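PDB 6ANY: Bm4233, isoform b, which probably binds sterols as a secreted venom allergen-like protein of the CAP superfamily from a filarial nematode, and is a vaccine candidate for lymphatic filariasis. Local coordinates for residues E110-K116 / Q130-T136. Residues are numbered along the deposited sequence; the frame is centred on the assembly and turned at random.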
ATOM      1  N   GLU A 110      11.215   1.662   0.284  1.00 15.66           N
ATOM      2  CA  GLU A 110      11.532   2.869   1.064  1.00 15.44           C
ATOM      3  C   GLU A 110      11.898   2.586   2.510  1.00 16.33           C
ATOM      4  O   GLU A 110      12.699   3.347   3.105  1.00 14.79           O
ATOM      5  CB  GLU A 110      10.403   3.918   0.987  1.00 15.75           C
ATOM      6  CG  GLU A 110      10.284   4.559  -0.365  1.00 15.84           C
ATOM      7  CD  GLU A 110       9.056   5.401  -0.537  1.00 18.41           C
ATOM      8  OE1 GLU A 110       8.177   5.410   0.346  1.00 19.62           O
ATOM      9  OE2 GLU A 110       8.957   6.075  -1.588  1.00 19.98           O
ATOM     10  N   LEU A 111      11.377   1.474   3.072  1.00 16.00           N
ATOM     11  CA  LEU A 111      11.633   1.203   4.471  1.00 14.93           C
ATOM     12  C   LEU A 111      13.116   0.906   4.732  1.00 15.65           C
ATOM     13  O   LEU A 111      13.749   1.607   5.566  1.00 17.68           O
ATOM     14  CB  LEU A 111      10.727   0.103   5.006  1.00 14.09           C
ATOM     15  CG  LEU A 111      11.223  -0.595   6.303  1.00 14.29           C
ATOM     16  CD1 LEU A 111      11.117   0.337   7.504  1.00 15.12           C
ATOM     17  CD2 LEU A 111      10.474  -1.863   6.566  1.00 13.81           C
ATOM     18  N   PRO A 112      13.678  -0.126   4.054  1.00 15.76           N
ATOM     19  CA  PRO A 112      15.084  -0.464   4.309  1.00 15.94           C
ATOM     20  C   PRO A 112      16.053   0.537   3.744  1.00 17.51           C
ATOM     21  O   PRO A 112      17.089   0.785   4.353  1.00 23.14           O
ATOM     22  CB  PRO A 112      15.242  -1.829   3.645  1.00 15.11           C
ATOM     23  CG  PRO A 112      14.117  -1.927   2.700  1.00 14.73           C
ATOM     24  CD  PRO A 112      13.004  -1.225   3.327  1.00 14.32           C
ATOM     25  N   LYS A 113      15.707   1.180   2.643  1.00 18.63           N
ATOM     26  CA  LYS A 113      16.619   2.152   1.965  1.00 18.24           C
ATOM     27  C   LYS A 113      16.583   3.586   2.480  1.00 18.60           C
ATOM     28  O   LYS A 113      17.618   4.198   2.488  1.00 17.58           O
ATOM     29  CB  LYS A 113      16.369   2.213   0.474  1.00 18.21           C
ATOM     30  CG  LYS A 113      16.387   0.884  -0.226  1.00 21.34           C
ATOM     31  CD  LYS A 113      17.624   0.031   0.051  1.00 25.47           C
ATOM     32  CE  LYS A 113      18.683   0.101  -1.035  1.00 28.85           C
ATOM     33  NZ  LYS A 113      19.405  -1.200  -1.229  1.00 28.96           N
ATOM     34  N   LEU A 114      15.413   4.109   2.872  1.00 17.01           N
ATOM     35  CA  LEU A 114      15.269   5.513   3.272  1.00 15.99           C
ATOM     36  C   LEU A 114      14.695   5.806   4.680  1.00 15.59           C
ATOM     37  O   LEU A 114      14.703   6.974   5.116  1.00 16.49           O
ATOM     38  CB  LEU A 114      14.400   6.218   2.269  1.00 14.16           C
ATOM     39  CG  LEU A 114      14.929   6.226   0.828  1.00 15.75           C
ATOM     40  CD1 LEU A 114      13.783   6.636  -0.062  1.00 15.41           C
ATOM     41  CD2 LEU A 114      16.101   7.198   0.696  1.00 14.72           C
ATOM     42  N   TYR A 115      14.135   4.824   5.342  1.00 15.24           N
ATOM     43  CA  TYR A 115      13.404   5.047   6.614  1.00 15.99           C
ATOM     44  C   TYR A 115      14.361   4.853   7.805  1.00 16.09           C
ATOM     45  O   TYR A 115      14.745   3.767   8.129  1.00 14.49           O
ATOM     46  CB  TYR A 115      12.197   4.135   6.715  1.00 15.49           C
ATOM     47  CG  TYR A 115      11.339   4.392   7.901  1.00 16.30           C
ATOM     48  CD1 TYR A 115      11.576   3.771   9.125  1.00 15.85           C
ATOM     49  CD2 TYR A 115      10.310   5.244   7.814  1.00 16.75           C
ATOM     50  CE1 TYR A 115      10.770   4.007  10.217  1.00 16.54           C
ATOM     51  CE2 TYR A 115       9.486   5.448   8.883  1.00 18.32           C
ATOM     52  CZ  TYR A 115       9.766   4.854  10.098  1.00 17.06           C
ATOM     53  OH  TYR A 115       8.960   5.070  11.159  1.00 19.25           O
ATOM     54  N   LYS A 116      14.747   5.954   8.419  1.00 17.09           N
ATOM     55  CA  LYS A 116      15.671   5.887   9.525  1.00 21.27           C
ATOM     56  C   LYS A 116      14.959   5.379  10.776  1.00 20.98           C
ATOM     57  O   LYS A 116      13.730   5.520  10.941  1.00 20.47           O
ATOM     58  CB  LYS A 116      16.277   7.288   9.812  1.00 22.76           C
ATOM     59  CG  LYS A 116      15.332   8.167  10.627  1.00 23.97           C
ATOM     60  CD  LYS A 116      15.832   9.611  10.805  1.00 24.01           C
ATOM     61  CE  LYS A 116      14.737  10.420  11.450  1.00 27.32           C
ATOM     62  NZ  LYS A 116      15.073  11.839  11.582  1.00 31.45           N
ATOM     63  N   GLN A 130      11.947  12.432   4.650  1.00 24.99           N
ATOM     64  CA  GLN A 130      12.754  11.377   4.067  1.00 23.75           C
ATOM     65  C   GLN A 130      12.236  10.714   2.751  1.00 24.95           C
ATOM     66  O   GLN A 130      13.004  10.037   2.067  1.00 26.81           O
ATOM     67  CB  GLN A 130      12.935  10.260   5.073  1.00 22.91           C
ATOM     68  CG  GLN A 130      13.770  10.567   6.307  1.00 21.16           C
ATOM     69  CD  GLN A 130      13.661   9.437   7.281  1.00 20.09           C
ATOM     70  OE1 GLN A 130      14.663   8.834   7.626  1.00 22.97           O
ATOM     71  NE2 GLN A 130      12.435   9.073   7.657  1.00 17.97           N
ATOM     72  N   GLY A 131      10.983  10.893   2.378  1.00 27.67           N
ATOM     73  CA  GLY A 131      10.501  10.240   1.132  1.00 29.31           C
ATOM     74  C   GLY A 131      10.210   8.780   1.369  1.00 26.87           C
ATOM     75  O   GLY A 131      10.603   7.919   0.616  1.00 30.56           O
ATOM     76  N   VAL A 132       9.477   8.537   2.438  1.00 23.55           N
ATOM     77  CA  VAL A 132       9.095   7.206   2.860  1.00 19.92           C
ATOM     78  C   VAL A 132       7.580   7.110   2.838  1.00 18.73           C
ATOM     79  O   VAL A 132       7.014   6.122   3.337  1.00 16.22           O
ATOM     80  CB  VAL A 132       9.624   6.916   4.277  1.00 17.73           C
ATOM     81  CG1 VAL A 132      11.142   6.880   4.258  1.00 16.03           C
ATOM     82  CG2 VAL A 132       9.099   7.969   5.245  1.00 17.63           C
ATOM     83  N   LEU A 133       6.933   8.121   2.237  1.00 16.78           N
ATOM     84  CA  LEU A 133       5.497   8.227   2.231  1.00 16.70           C
ATOM     85  C   LEU A 133       4.771   7.158   1.442  1.00 18.12           C
ATOM     86  O   LEU A 133       3.598   6.878   1.765  1.00 16.95           O
ATOM     87  CB  LEU A 133       5.035   9.633   1.781  1.00 17.98           C
ATOM     88  CG  LEU A 133       5.353  10.725   2.858  1.00 19.49           C
ATOM     89  CD1 LEU A 133       4.883  12.134   2.432  1.00 19.14           C
ATOM     90  CD2 LEU A 133       4.718  10.382   4.240  1.00 18.90           C
ATOM     91  N   HIS A 134       5.435   6.546   0.440  1.00 16.80           N
ATOM     92  CA  HIS A 134       4.797   5.462  -0.287  1.00 17.25           C
ATOM     93  C   HIS A 134       4.694   4.236   0.646  1.00 15.24           C
ATOM     94  O   HIS A 134       3.647   3.622   0.789  1.00 15.86           O
ATOM     95  CB  HIS A 134       5.506   5.134  -1.601  1.00 19.95           C
ATOM     96  CG  HIS A 134       5.733   6.313  -2.466  1.00 23.70           C
ATOM     97  ND1 HIS A 134       6.908   7.027  -2.443  1.00 26.42           N
ATOM     98  CD2 HIS A 134       4.901   6.975  -3.306  1.00 28.56           C
ATOM     99  CE1 HIS A 134       6.796   8.065  -3.251  1.00 27.63           C
ATOM    100  NE2 HIS A 134       5.582   8.064  -3.774  1.00 29.72           N
ATOM    101  N   PHE A 135       5.796   3.929   1.296  1.00 14.65           N
ATOM    102  CA  PHE A 135       5.894   2.873   2.252  1.00 14.86           C
ATOM    103  C   PHE A 135       4.919   3.130   3.436  1.00 14.90           C
ATOM    104  O   PHE A 135       4.219   2.245   3.840  1.00 14.27           O
ATOM    105  CB  PHE A 135       7.327   2.768   2.785  1.00 15.06           C
ATOM    106  CG  PHE A 135       7.402   2.132   4.136  1.00 15.41           C
ATOM    107  CD1 PHE A 135       7.132   0.805   4.298  1.00 16.95           C
ATOM    108  CD2 PHE A 135       7.747   2.881   5.245  1.00 16.26           C
ATOM    109  CE1 PHE A 135       7.199   0.200   5.558  1.00 16.85           C
ATOM    110  CE2 PHE A 135       7.760   2.324   6.502  1.00 16.01           C
ATOM    111  CZ  PHE A 135       7.464   0.994   6.665  1.00 16.72           C
ATOM    112  N   THR A 136       4.871   4.350   3.961  1.00 15.04           N
ATOM    113  CA  THR A 136       4.070   4.633   5.143  1.00 14.59           C
ATOM    114  C   THR A 136       2.589   4.436   4.869  1.00 14.84           C
ATOM    115  O   THR A 136       1.903   3.832   5.691  1.00 12.38           O
ATOM    116  CB  THR A 136       4.404   5.973   5.766  1.00 15.48           C
ATOM    117  OG1 THR A 136       4.288   7.031   4.816  1.00 15.48           O
ATOM    118  CG2 THR A 136       5.834   5.966   6.428  1.00 14.42           C
TER
HETATM  119  O   HOH W   1      11.980   7.184   9.878  1.00 21.85           O
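The carboxylate of E110, buried at the start of helix 110-114, reaches across to the first turn of helix 133-138, where two successive backbone amides meet its OE1. E110 OE1 accepts a nearly straight bond from the amide N of F135 (3.0 Å), which arrives from above the carboxylate plane, and a weak, bent one from H134 N. E110 OE2 meets H134 ND1 at the edge of the imidazole in a His-carboxylate hydrogen bond whose modelled length is so short that its exact value is doubtful; the two planes stand 53° apart. In CAP proteins a His-Glu pair of this kind belongs to the conserved central cavity, and this one is consistent with it.

Beside this grip, L111 CB sits over the centre of the F135 ring, 3.6 Å from its centroid, a CH-pi contact. With CG anti to the backbone N (chi1 156°), the F135 ring is carried to helix 110-114, where its edge turns to the face of Y115, centroids 5.7 Å apart. V132 CG1 packs against Y115 CB at 3.8 Å. At the far end, Q130 OE1 accepts K116 N (3.0 Å), while a water joins Q130 NE2, which also donates to V127 O, to K116 O.

The contact thus fastens helix 110-114 to helix 133-138, with W107 and W108 of helix 99-108 meeting H134 and F135, and N82 of strand 80-87 bonded to H134 O.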